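Local coordinates for activator of Hsp90 ATPase homologue 1/2-like C-terminal domain-containing protein (Nitrosomonas europaea, PDB 1XFS) that is of unknown function but belongs to the AHA1 family, related to the C-terminal domain of activators of the Hsp90 ATPase, at residues Leu18-Asn23 with Gln159-Leu164. Sequence-based numbering, arbitrary orientation.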
# COMPACT_ATOMS: atom_id res chain seq x y z
N LEU A 18 7.11 -18.07 20.21
CA LEU A 18 8.56 -17.99 20.37
C LEU A 18 8.91 -17.65 21.82
O LEU A 18 8.32 -16.76 22.41
CB LEU A 18 9.17 -16.93 19.45
CG LEU A 18 9.08 -17.14 17.94
CD1 LEU A 18 7.67 -16.82 17.46
CD2 LEU A 18 10.09 -16.24 17.24
N ALA A 19 9.88 -18.37 22.37
CA ALA A 19 10.31 -18.15 23.75
C ALA A 19 11.33 -17.01 23.81
O ALA A 19 12.44 -17.17 24.31
CB ALA A 19 10.91 -19.42 24.33
N VAL A 20 10.92 -15.86 23.29
CA VAL A 20 11.74 -14.67 23.24
C VAL A 20 10.83 -13.47 23.47
O VAL A 20 9.67 -13.48 23.05
CB VAL A 20 12.41 -14.54 21.85
CG1 VAL A 20 13.12 -13.21 21.71
CG2 VAL A 20 13.39 -15.69 21.64
N PRO A 21 11.32 -12.43 24.16
CA PRO A 21 10.53 -11.23 24.44
C PRO A 21 10.16 -10.48 23.16
O PRO A 21 10.89 -10.54 22.17
CB PRO A 21 11.45 -10.42 25.36
CG PRO A 21 12.80 -10.81 24.87
CD PRO A 21 12.67 -12.30 24.73
N VAL A 22 9.04 -9.77 23.19
CA VAL A 22 8.55 -9.04 22.03
C VAL A 22 9.51 -7.98 21.50
O VAL A 22 9.56 -7.74 20.29
CB VAL A 22 7.18 -8.37 22.33
CG1 VAL A 22 7.35 -7.23 23.34
CG2 VAL A 22 6.56 -7.86 21.04
N ASN A 23 10.25 -7.33 22.39
CA ASN A 23 11.19 -6.30 21.95
C ASN A 23 12.27 -6.91 21.05
O ASN A 23 12.65 -6.31 20.04
CB ASN A 23 11.83 -5.60 23.16
CG ASN A 23 12.70 -6.52 23.99
OD1 ASN A 23 12.25 -7.57 24.46
ND2 ASN A 23 13.95 -6.13 24.19
N GLN A 159 14.25 -20.37 12.38
CA GLN A 159 15.57 -19.76 12.27
C GLN A 159 15.61 -18.46 13.06
O GLN A 159 16.63 -18.11 13.67
CB GLN A 159 15.90 -19.49 10.80
CG GLN A 159 16.02 -20.77 9.98
CD GLN A 159 16.23 -20.52 8.50
OE1 GLN A 159 16.44 -21.46 7.74
NE2 GLN A 159 16.17 -19.26 8.08
N LEU A 160 14.50 -17.74 13.06
CA LEU A 160 14.41 -16.48 13.79
C LEU A 160 14.57 -16.71 15.29
O LEU A 160 15.40 -16.07 15.95
CB LEU A 160 13.06 -15.80 13.52
CG LEU A 160 12.75 -14.54 14.34
CD1 LEU A 160 13.83 -13.50 14.12
CD2 LEU A 160 11.39 -13.99 13.92
N GLU A 161 13.78 -17.64 15.83
CA GLU A 161 13.85 -17.93 17.26
C GLU A 161 15.25 -18.39 17.65
O GLU A 161 15.76 -18.01 18.70
CB GLU A 161 12.82 -19.00 17.63
CG GLU A 161 12.60 -19.13 19.13
CD GLU A 161 11.61 -20.22 19.49
OE1 GLU A 161 11.23 -20.31 20.68
OE2 GLU A 161 11.22 -20.99 18.58
N GLU A 162 15.87 -19.19 16.80
CA GLU A 162 17.21 -19.69 17.07
C GLU A 162 18.23 -18.56 17.11
O GLU A 162 19.13 -18.55 17.95
CB GLU A 162 17.62 -20.71 16.00
CG GLU A 162 19.03 -21.25 16.15
CD GLU A 162 19.40 -22.21 15.04
OE1 GLU A 162 19.48 -21.78 13.87
OE2 GLU A 162 19.62 -23.41 15.33
N LEU A 163 18.08 -17.60 16.20
CA LEU A 163 18.98 -16.46 16.11
C LEU A 163 18.90 -15.55 17.33
O LEU A 163 19.92 -15.18 17.92
CB LEU A 163 18.66 -15.65 14.86
CG LEU A 163 19.41 -14.32 14.67
CD1 LEU A 163 20.88 -14.59 14.43
CD2 LEU A 163 18.81 -13.55 13.50
N LEU A 164 17.68 -15.18 17.71
CA LEU A 164 17.46 -14.29 18.84
C LEU A 164 17.92 -14.87 20.17
O LEU A 164 18.36 -14.13 21.05
CB LEU A 164 15.98 -13.90 18.91
CG LEU A 164 15.48 -13.12 17.68
CD1 LEU A 164 14.00 -12.83 17.83
CD2 LEU A 164 16.27 -11.82 17.54
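E161 lies alongside L18, the two side chains running past each other in opposite directions: CD2 of L18 sits 3.9 Å from CB of E161, while farther out CB of L18 is 4.1 Å from CG of E161. The methylenes of the glutamate thus pack against the leucine, and the carboxylate is carried on to the backbone beyond it. With chi1 at -166° CG of E161 points away from the backbone N, and the chain runs on extended, which brings OE1 within 2.9 Å of the amide N of A19. That bond is almost straight at the hydrogen (174°), although the N-H arrives from above the carboxylate plane, 41° out of it. A19 is the centre of an inverse gamma turn, closed by a weak bond from V20 N to L18 O; the carboxylate therefore binds the amide at the middle of the bend that follows strand 11-18. K165, one turn further along the helix, makes a long, weak ion pair with the same OE1.

Apolar contacts on the buried side accompany it. CD2 of L18 meets CD2 of L160 at 4.2 Å, and V20 crosses L164 at about a right angle, with its CG1 4.0 Å from CD1 of L164.

In this helix-grip (Bet v 1-like) fold the contact ties the link between strand 11-18, outermost in the sheet within this chain, and helix 22-30 to the long helix 149-167. L18 also rests on I157 of that helix and on Y129 of the adjacent strand 127-134, whose T127 bonds to V20 O; V25, touching both V20 and L164, brings helix 22-30 against helix 149-167.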